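Side-chain contacts in putrescine aminotransferase (PDB 6GWI), which probably transfers amino groups from amines such as putrescine to carbonyl acceptors, using bound pyridoxal-5'-phosphate as a class-III aminotransferase: residues Gly351-Glu356 with Glu431-Val436; Glu356-Leu361 with Gly368-Leu373; Glu37-His42 with Ser422-Ile427. One frame throughout, in Å; residues are numbered along the deposited sequence.

Contact 1. Residues Gly351-Glu356 with Glu431-Val436; sequences GPYLAE and EIDELV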
loop_
_atom_site.group_PDB
_atom_site.type_symbol
_atom_site.label_atom_id
_atom_site.label_comp_id
_atom_site.label_asym_id
_atom_site.label_seq_id
_atom_site.Cartn_x
_atom_site.Cartn_y
_atom_site.Cartn_z
ATOM N N GLY B 351 0.253 15.317 -27.776
ATOM C CA GLY B 351 -1.152 14.990 -27.740
ATOM C C GLY B 351 -1.828 15.193 -29.080
ATOM O O GLY B 351 -2.423 14.270 -29.647
ATOM N N PRO B 352 -1.763 16.416 -29.610
ATOM C CA PRO B 352 -2.312 16.649 -30.955
ATOM C C PRO B 352 -1.666 15.793 -32.027
ATOM O O PRO B 352 -2.351 15.361 -32.962
ATOM C CB PRO B 352 -2.047 18.145 -31.183
ATOM C CG PRO B 352 -2.053 18.729 -29.808
ATOM C CD PRO B 352 -1.426 17.677 -28.923
ATOM N N TYR B 353 -0.367 15.508 -31.912
ATOM C CA TYR B 353 0.290 14.690 -32.924
ATOM C C TYR B 353 -0.220 13.256 -32.868
ATOM O O TYR B 353 -0.522 12.652 -33.904
ATOM C CB TYR B 353 1.804 14.735 -32.738
ATOM C CG TYR B 353 2.554 14.023 -33.837
ATOM C CD1 TYR B 353 2.791 14.643 -35.054
ATOM C CD2 TYR B 353 3.014 12.725 -33.660
ATOM C CE1 TYR B 353 3.472 13.995 -36.063
ATOM C CE2 TYR B 353 3.696 12.069 -34.663
ATOM C CZ TYR B 353 3.923 12.708 -35.862
ATOM O OH TYR B 353 4.603 12.057 -36.867
ATOM N N LEU B 354 -0.320 12.692 -31.661
ATOM C CA LEU B 354 -0.942 11.382 -31.505
ATOM C C LEU B 354 -2.347 11.378 -32.095
ATOM O O LEU B 354 -2.732 10.444 -32.808
ATOM C CB LEU B 354 -0.984 10.988 -30.027
ATOM C CG LEU B 354 -1.791 9.724 -29.713
ATOM C CD1 LEU B 354 -1.160 8.503 -30.372
ATOM C CD2 LEU B 354 -1.930 9.510 -28.212
ATOM N N ALA B 355 -3.131 12.417 -31.796
ATOM C CA ALA B 355 -4.525 12.458 -32.226
ATOM C C ALA B 355 -4.652 12.303 -33.736
ATOM O O ALA B 355 -5.487 11.533 -34.224
ATOM C CB ALA B 355 -5.166 13.769 -31.768
ATOM N N GLU B 356 -3.834 13.032 -34.499
ATOM C CA GLU B 356 -3.929 12.947 -35.954
ATOM C C GLU B 356 -3.424 11.601 -36.462
ATOM O O GLU B 356 -4.049 10.990 -37.338
ATOM C CB GLU B 356 -3.172 14.107 -36.605
ATOM C CG GLU B 356 -1.751 14.317 -36.110
ATOM C CD GLU B 356 -1.027 15.413 -36.875
ATOM O OE1 GLU B 356 -0.891 16.529 -36.329
ATOM O OE2 GLU B 356 -0.616 15.164 -38.029
ATOM N N GLU B 431 8.687 7.921 -32.564
ATOM C CA GLU B 431 8.249 6.757 -31.799
ATOM C C GLU B 431 6.728 6.625 -31.796
ATOM O O GLU B 431 6.210 5.504 -31.774
ATOM C CB GLU B 431 8.806 6.838 -30.375
ATOM C CG GLU B 431 10.323 6.637 -30.326
ATOM C CD GLU B 431 10.961 7.094 -29.028
ATOM O OE1 GLU B 431 10.300 7.795 -28.235
ATOM O OE2 GLU B 431 12.141 6.750 -28.807
ATOM N N ILE B 432 5.997 7.743 -31.833
ATOM C CA ILE B 432 4.550 7.663 -32.029
ATOM C C ILE B 432 4.236 7.080 -33.402
ATOM O O ILE B 432 3.311 6.271 -33.551
ATOM C CB ILE B 432 3.893 9.045 -31.840
ATOM C CG1 ILE B 432 3.843 9.404 -30.353
ATOM C CG2 ILE B 432 2.486 9.061 -32.448
ATOM C CD1 ILE B 432 3.462 10.847 -30.076
ATOM N N ASP B 433 4.984 7.500 -34.427
ATOM C CA ASP B 433 4.812 6.932 -35.761
ATOM C C ASP B 433 4.973 5.418 -35.736
ATOM O O ASP B 433 4.156 4.684 -36.305
ATOM C CB ASP B 433 5.822 7.551 -36.730
ATOM C CG ASP B 433 5.491 8.985 -37.084
ATOM O OD1 ASP B 433 4.315 9.382 -36.949
ATOM O OD2 ASP B 433 6.414 9.719 -37.495
ATOM N N GLU B 434 6.044 4.932 -35.103
ATOM C CA GLU B 434 6.262 3.494 -35.015
ATOM C C GLU B 434 5.098 2.808 -34.311
ATOM O O GLU B 434 4.656 1.732 -34.729
ATOM C CB GLU B 434 7.575 3.208 -34.279
ATOM C CG GLU B 434 7.952 1.733 -34.214
ATOM C CD GLU B 434 9.143 1.468 -33.310
ATOM O OE1 GLU B 434 9.608 2.415 -32.646
ATOM O OE2 GLU B 434 9.615 0.312 -33.264
ATOM N N LEU B 435 4.580 3.425 -33.245
ATOM C CA LEU B 435 3.471 2.840 -32.499
ATOM C C LEU B 435 2.261 2.595 -33.391
ATOM O O LEU B 435 1.708 1.490 -33.418
ATOM C CB LEU B 435 3.103 3.759 -31.330
ATOM C CG LEU B 435 2.055 3.279 -30.324
ATOM C CD1 LEU B 435 2.253 4.004 -28.996
ATOM C CD2 LEU B 435 0.632 3.486 -30.824
ATOM N N VAL B 436 1.828 3.620 -34.126
ATOM C CA VAL B 436 0.635 3.488 -34.956
ATOM C C VAL B 436 0.863 2.474 -36.072
ATOM O O VAL B 436 -0.029 1.680 -36.396
ATOM C CB VAL B 436 0.221 4.866 -35.506
ATOM C CG1 VAL B 436 -0.938 4.733 -36.484
ATOM C CG2 VAL B 436 -0.147 5.798 -34.354
#

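Contact 2. Residues Glu356-Leu361 with Gly368-Leu373; sequences ERWASL and GEARSL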
loop_
_atom_site.group_PDB
_atom_site.type_symbol
_atom_site.label_atom_id
_atom_site.label_comp_id
_atom_site.label_asym_id
_atom_site.label_seq_id
_atom_site.Cartn_x
_atom_site.Cartn_y
_atom_site.Cartn_z
ATOM N N GLU B 356 -3.834 13.032 -34.499
ATOM C CA GLU B 356 -3.929 12.947 -35.954
ATOM C C GLU B 356 -3.424 11.601 -36.462
ATOM O O GLU B 356 -4.049 10.990 -37.338
ATOM C CB GLU B 356 -3.172 14.107 -36.605
ATOM C CG GLU B 356 -1.751 14.317 -36.110
ATOM C CD GLU B 356 -1.027 15.413 -36.875
ATOM O OE1 GLU B 356 -0.891 16.529 -36.329
ATOM O OE2 GLU B 356 -0.616 15.164 -38.029
ATOM N N ARG B 357 -2.306 11.112 -35.921
ATOM C CA ARG B 357 -1.803 9.806 -36.334
ATOM C C ARG B 357 -2.746 8.697 -35.880
ATOM O O ARG B 357 -2.974 7.724 -36.610
ATOM C CB ARG B 357 -0.402 9.579 -35.767
ATOM C CG ARG B 357 0.678 10.531 -36.282
ATOM C CD ARG B 357 0.844 10.487 -37.797
ATOM N NE ARG B 357 2.125 11.061 -38.207
ATOM C CZ ARG B 357 2.512 11.228 -39.469
ATOM N NH1 ARG B 357 1.717 10.874 -40.470
ATOM N NH2 ARG B 357 3.701 11.755 -39.731
ATOM N N TRP B 358 -3.300 8.826 -34.672
ATOM C CA TRP B 358 -4.264 7.852 -34.171
ATOM C C TRP B 358 -5.518 7.821 -35.035
ATOM O O TRP B 358 -6.079 6.748 -35.290
ATOM C CB TRP B 358 -4.620 8.196 -32.727
ATOM C CG TRP B 358 -5.185 7.082 -31.901
ATOM C CD1 TRP B 358 -6.407 7.056 -31.292
ATOM C CD2 TRP B 358 -4.538 5.853 -31.553
ATOM N NE1 TRP B 358 -6.565 5.883 -30.597
ATOM C CE2 TRP B 358 -5.431 5.126 -30.741
ATOM C CE3 TRP B 358 -3.293 5.292 -31.852
ATOM C CZ2 TRP B 358 -5.120 3.871 -30.227
ATOM C CZ3 TRP B 358 -2.988 4.042 -31.344
ATOM C CH2 TRP B 358 -3.898 3.345 -30.541
ATOM N N ALA B 359 -5.980 8.992 -35.488
ATOM C CA ALA B 359 -7.189 9.070 -36.298
ATOM C C ALA B 359 -7.023 8.428 -37.669
ATOM O O ALA B 359 -8.029 8.141 -38.327
ATOM C CB ALA B 359 -7.618 10.528 -36.466
ATOM N N SER B 360 -5.789 8.207 -38.122
ATOM C CA SER B 360 -5.585 7.512 -39.386
ATOM C C SER B 360 -5.982 6.043 -39.309
ATOM O O SER B 360 -6.004 5.372 -40.347
ATOM C CB SER B 360 -4.122 7.629 -39.819
ATOM O OG SER B 360 -3.307 6.689 -39.141
ATOM N N LEU B 361 -6.297 5.535 -38.119
ATOM C CA LEU B 361 -6.716 4.151 -37.947
ATOM C C LEU B 361 -8.228 3.962 -38.034
ATOM O O LEU B 361 -8.692 2.818 -37.995
ATOM C CB LEU B 361 -6.220 3.614 -36.599
ATOM C CG LEU B 361 -4.705 3.502 -36.428
ATOM C CD1 LEU B 361 -4.345 3.231 -34.974
ATOM C CD2 LEU B 361 -4.142 2.410 -37.326
ATOM N N GLY B 368 -13.945 0.548 -35.176
ATOM C CA GLY B 368 -15.222 1.232 -35.144
ATOM C C GLY B 368 -15.157 2.620 -34.541
ATOM O O GLY B 368 -16.031 3.455 -34.795
ATOM N N GLU B 369 -14.127 2.878 -33.737
ATOM C CA GLU B 369 -13.926 4.196 -33.153
ATOM C C GLU B 369 -12.472 4.324 -32.722
ATOM O O GLU B 369 -11.866 3.349 -32.269
ATOM C CB GLU B 369 -14.853 4.433 -31.955
ATOM C CG GLU B 369 -14.805 5.859 -31.420
ATOM C CD GLU B 369 -15.562 6.026 -30.121
ATOM O OE1 GLU B 369 -14.992 5.709 -29.057
ATOM O OE2 GLU B 369 -16.729 6.470 -30.163
ATOM N N ALA B 370 -11.923 5.527 -32.873
ATOM C CA ALA B 370 -10.611 5.876 -32.345
ATOM C C ALA B 370 -10.746 7.165 -31.550
ATOM O O ALA B 370 -11.323 8.140 -32.041
ATOM C CB ALA B 370 -9.579 6.047 -33.465
ATOM N N ARG B 371 -10.234 7.163 -30.319
ATOM C CA ARG B 371 -10.334 8.322 -29.445
ATOM C C ARG B 371 -9.033 8.504 -28.680
ATOM O O ARG B 371 -8.355 7.533 -28.336
ATOM C CB ARG B 371 -11.503 8.181 -28.457
ATOM C CG ARG B 371 -11.413 6.954 -27.557
ATOM C CD ARG B 371 -12.503 6.962 -26.496
ATOM N NE ARG B 371 -12.403 5.808 -25.609
ATOM C CZ ARG B 371 -12.986 4.632 -25.828
ATOM N NH1 ARG B 371 -13.730 4.441 -26.910
ATOM N NH2 ARG B 371 -12.826 3.643 -24.957
ATOM N N SER B 372 -8.693 9.758 -28.402
ATOM C CA SER B 372 -7.502 10.045 -27.623
ATOM C C SER B 372 -7.671 11.389 -26.937
ATOM O O SER B 372 -8.453 12.240 -27.369
ATOM C CB SER B 372 -6.237 10.038 -28.492
ATOM O OG SER B 372 -6.222 11.126 -29.399
ATOM N N LEU B 373 -6.930 11.562 -25.848
ATOM C CA LEU B 373 -6.859 12.826 -25.127
ATOM C C LEU B 373 -5.490 12.870 -24.470
ATOM O O LEU B 373 -5.126 11.937 -23.747
ATOM C CB LEU B 373 -7.974 12.946 -24.087
ATOM C CG LEU B 373 -7.958 14.206 -23.218
ATOM C CD1 LEU B 373 -8.011 15.468 -24.071
ATOM C CD2 LEU B 373 -9.106 14.188 -22.220
#

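Contact 3. Residues Glu37-His42 with Ser422-Ile427; sequences EGVYIH and SPPLVI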
loop_
_atom_site.group_PDB
_atom_site.type_symbol
_atom_site.label_atom_id
_atom_site.label_comp_id
_atom_site.label_asym_id
_atom_site.label_seq_id
_atom_site.Cartn_x
_atom_site.Cartn_y
_atom_site.Cartn_z
ATOM N N GLU B 37 14.932 1.134 -21.804
ATOM C CA GLU B 37 15.541 2.427 -22.073
ATOM C C GLU B 37 14.581 3.230 -22.933
ATOM O O GLU B 37 13.929 2.676 -23.822
ATOM C CB GLU B 37 16.884 2.279 -22.800
ATOM C CG GLU B 37 18.116 2.421 -21.922
ATOM C CD GLU B 37 18.273 3.819 -21.354
ATOM O OE1 GLU B 37 18.621 3.939 -20.161
ATOM O OE2 GLU B 37 18.045 4.797 -22.098
ATOM N N GLY B 38 14.492 4.529 -22.669
ATOM C CA GLY B 38 13.616 5.360 -23.476
ATOM C C GLY B 38 12.180 4.923 -23.288
ATOM O O GLY B 38 11.671 4.864 -22.164
ATOM N N VAL B 39 11.509 4.621 -24.395
ATOM C CA VAL B 39 10.148 4.103 -24.358
ATOM C C VAL B 39 10.110 2.600 -24.654
ATOM O O VAL B 39 9.048 2.060 -24.965
ATOM C CB VAL B 39 9.226 4.878 -25.314
ATOM C CG1 VAL B 39 9.222 6.358 -24.965
ATOM C CG2 VAL B 39 9.657 4.673 -26.767
ATOM N N TYR B 40 11.252 1.914 -24.557
ATOM C CA TYR B 40 11.368 0.519 -24.966
ATOM C C TYR B 40 11.736 -0.374 -23.790
ATOM O O TYR B 40 12.578 -0.013 -22.961
ATOM C CB TYR B 40 12.429 0.357 -26.067
ATOM C CG TYR B 40 12.075 1.054 -27.356
ATOM C CD1 TYR B 40 11.308 0.414 -28.318
ATOM C CD2 TYR B 40 12.497 2.352 -27.609
ATOM C CE1 TYR B 40 10.974 1.044 -29.498
ATOM C CE2 TYR B 40 12.166 2.991 -28.786
ATOM C CZ TYR B 40 11.403 2.330 -29.726
ATOM O OH TYR B 40 11.064 2.952 -30.905
ATOM N N ILE B 41 11.120 -1.555 -23.750
ATOM C CA ILE B 41 11.467 -2.595 -22.793
ATOM C C ILE B 41 12.105 -3.752 -23.550
ATOM O O ILE B 41 11.930 -3.913 -24.762
ATOM C CB ILE B 41 10.246 -3.091 -21.990
ATOM C CG1 ILE B 41 9.202 -3.701 -22.932
ATOM C CG2 ILE B 41 9.661 -1.947 -21.184
ATOM C CD1 ILE B 41 8.018 -4.323 -22.229
ATOM N N HIS B 42 12.835 -4.582 -22.811
ATOM C CA HIS B 42 13.511 -5.743 -23.370
ATOM C C HIS B 42 13.208 -6.961 -22.511
ATOM O O HIS B 42 13.120 -6.855 -21.284
ATOM C CB HIS B 42 15.022 -5.520 -23.438
ATOM C CG HIS B 42 15.426 -4.371 -24.308
ATOM N ND1 HIS B 42 15.303 -3.056 -23.912
ATOM C CD2 HIS B 42 15.958 -4.340 -25.553
ATOM C CE1 HIS B 42 15.740 -2.265 -24.875
ATOM N NE2 HIS B 42 16.144 -3.018 -25.881
ATOM N N SER B 422 -1.053 4.204 -23.400
ATOM C CA SER B 422 -0.707 5.235 -22.428
ATOM C C SER B 422 0.814 5.358 -22.399
ATOM O O SER B 422 1.447 4.990 -21.400
ATOM C CB SER B 422 -1.261 4.888 -21.045
ATOM O OG SER B 422 -0.842 5.826 -20.068
ATOM N N PRO B 423 1.433 5.847 -23.469
ATOM C CA PRO B 423 2.900 5.787 -23.575
ATOM C C PRO B 423 3.564 6.802 -22.665
ATOM O O PRO B 423 2.897 7.700 -22.127
ATOM C CB PRO B 423 3.163 6.110 -25.056
ATOM C CG PRO B 423 1.961 6.875 -25.503
ATOM C CD PRO B 423 0.801 6.356 -24.700
ATOM N N PRO B 424 4.876 6.684 -22.454
ATOM C CA PRO B 424 5.586 7.710 -21.682
ATOM C C PRO B 424 5.364 9.088 -22.280
ATOM O O PRO B 424 5.231 9.249 -23.495
ATOM C CB PRO B 424 7.053 7.275 -21.776
ATOM C CG PRO B 424 6.975 5.788 -21.961
ATOM C CD PRO B 424 5.757 5.558 -22.816
ATOM N N LEU B 425 5.302 10.090 -21.406
ATOM C CA LEU B 425 5.034 11.447 -21.863
ATOM C C LEU B 425 6.211 12.053 -22.613
ATOM O O LEU B 425 6.051 13.113 -23.226
ATOM C CB LEU B 425 4.660 12.327 -20.673
ATOM C CG LEU B 425 3.521 11.793 -19.800
ATOM C CD1 LEU B 425 3.084 12.860 -18.812
ATOM C CD2 LEU B 425 2.328 11.308 -20.627
ATOM N N VAL B 426 7.375 11.404 -22.588
ATOM C CA VAL B 426 8.542 11.867 -23.328
ATOM C C VAL B 426 8.708 11.117 -24.645
ATOM O O VAL B 426 9.776 11.181 -25.263
ATOM C CB VAL B 426 9.817 11.755 -22.475
ATOM C CG1 VAL B 426 9.679 12.588 -21.209
ATOM C CG2 VAL B 426 10.122 10.297 -22.141
ATOM N N ILE B 427 7.673 10.396 -25.087
ATOM C CA ILE B 427 7.763 9.667 -26.343
ATOM C C ILE B 427 8.030 10.651 -27.471
ATOM O O ILE B 427 7.481 11.760 -27.502
ATOM C CB ILE B 427 6.476 8.859 -26.586
ATOM C CG1 ILE B 427 6.646 7.935 -27.796
ATOM C CG2 ILE B 427 5.285 9.792 -26.798
ATOM C CD1 ILE B 427 5.500 6.945 -27.991
#

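Contact 1. Residues Gly351-Glu356 with Glu431-Val436
Tyr353 reaches across to Asp433 and ends in a hydrogen bond: its OH donates to Asp433 OD1 over 2.7 Å. The oxygen is met on its syn side, with the hydroxyl a little out of the carboxylate plane. Asp433 OD2 is also near, 3.0 Å from Tyr353 OH, because the phenol arrives at the mouth of the carboxylate and not at one outer flank. The two side chains cross at about a right angle, with the ring and carboxylate planes 53° apart. With CG swung to the far side of its backbone N (chi1 -174°), Tyr353 extends its ring toward helix 429-450.

Along the way the ring meets Ile432, which runs past it in the opposite direction. The methyl Ile432 CG2 sits at the ring edge, near its plane, 3.9 Å from Tyr353 CD2. The same methyl lies 4.2 Å from Leu354 CD1, so one beta-branched residue fills the space between an aromatic and an aliphatic neighbour one step apart on helix 342-359. These two helices run in nearly the same direction, 27° apart, with the axes of the short segments 10.3 Å from each other.

Beyond this shell, Leu354 rests on Leu375 and on Ile421 of strand 418-421, while Ile432 packs on Ile427 just ahead of its own helix. The polar end has a second holder in Arg357, whose NE makes a salt bridge to Asp433 OD1 and a hydrogen bond to Tyr353 OH. The contact is thus greasy at its buried side and polar at its partly exposed one. A phenol suits the junction because its hydroxyl can donate to the carboxylate while accepting from the guanidinium, and the nearby positive charge would be expected to keep Asp433 ionised.

Contact 2. Residues Glu356-Leu361 with Gly368-Leu373
Trp358 meets Ala370 and Ser372 where helix 342-359 lies against the edge strand 367-373 of a four-stranded antiparallel sheet, part of the small C-terminal domain usual in this aminotransferase fold. Near its start the strand has a classic beta bulge, Gly368 and Glu369 both facing Glu380, and then continues alongside the helix.

The first torsion of Trp358 sets CG trans to the nitrogen (chi1 -159°), which sends the indole onto the strand with its five-membered ring leading. Its CD1 lies 4.0 Å from Ala370 CB and 4.1 Å from Ser372 CB. Two small residues, both with CB directed toward the helix, suit a place where so large a ring must come close to the backbone. Between them Arg371 N meets the ring in plane at its edge, 3.9 Å from Trp358 NE1. The indole N-H is hydrogen-bonded to Ala378 O on the adjacent strand 376-381, so the polar atom of this buried residue has a partner. A leucine in place of Trp358 would probably leave Ala378 O without this donor and open a gap over Ala370 and Ser372.

The CB of Arg371, between Ala370 and Ser372, is directed away from the helix; at the far end of its side chain NH1 forms a salt bridge with Glu369 OE1 at 2.8 Å, in the guanidinium plane, and another with Glu380. Leu361 CD1 lies over one face of the indole, 3.8 Å above its plane and offset toward the rim. Arg357 O accepts from both Ser360 N and Ser360 OG, the hydroxyl oxygen lying 2.8 Å away.

Contact 3. Residues Glu37-His42 with Ser422-Ile427
Val39 places CG1 anti to its carbonyl carbon and beside its backbone N (chi1 -58°), and this methyl points at both Pro424 and Ile427. On the other side Ile427 turns CG1 away from its own nitrogen (chi1 -172°), which puts it 4.1 Å from Val39 CG1; Ile427 CB, set by the backbone, is as near.

The first segment holds the turn of a beta hairpin and the start of its second strand. Strands 31-37 and 40-43 are joined by a type II' turn from Glu37 to Tyr40, closed by Glu37 N to Tyr40 O and Tyr40 N to Glu37 O, each 2.9 Å. Gly38 takes the second position of the turn, where the positive phi favours glycine, and Val39 takes the third, its CB directed toward the 422-427 loop. That loop folds into a type I turn from Pro424 to Ile427, with Ile427 N bonded to Pro424 O at 3.1 Å. The turn brings its two end residues together, and Val39 fits against both, turn against turn. Helix 429-450 begins shortly afterwards.

The join is wholly apolar, with no hydrogen bond between the segments, and the three residues that make it are buried. Rigid proline and beta-branched valine and isoleucine suit it, since each offers a compact surface with few ways to move. Outside the pair, Val39 also packs on Glu431, Pro424 on Ala54 of helix 54-57, and Ile427 on Ile432. Further along the hairpin, Ile41 packs on Tyr82 of the second subunit, so the strand leaving this turn reaches the dimer interface.

The pyrrolidine ring and the valine meet at a slant, Pro424 CG lying 3.8 Å from Val39 CG1. That same methyl is 3.9 Å from Ile427 CA, close enough to touch the backbone itself.

Overall arrangement
Contacts 1 and 2 are neighbours, their centres about 9 Å apart, and both draw on helix 342-359, sharing Glu356. Contact 3 lies about 13 Å from contact 1 and about 20 Å from contact 2, centre to centre. Along the chain come 37-42, then 351-361, 368-373, 422-427 and 431-436. Contact 2 is therefore nested inside contact 1, whereas contacts 1 and 3 interlock. Helix 429-450 and the loop before it link them, touching helix 342-359 on one side and the N-terminal hairpin on the other. Contact 1 touches both others, while contacts 2 and 3 stay about 8 Å apart at their nearest atoms. Early and late parts of the chain are thus packed together, and none of the six segments includes a residue lining the cofactor pocket.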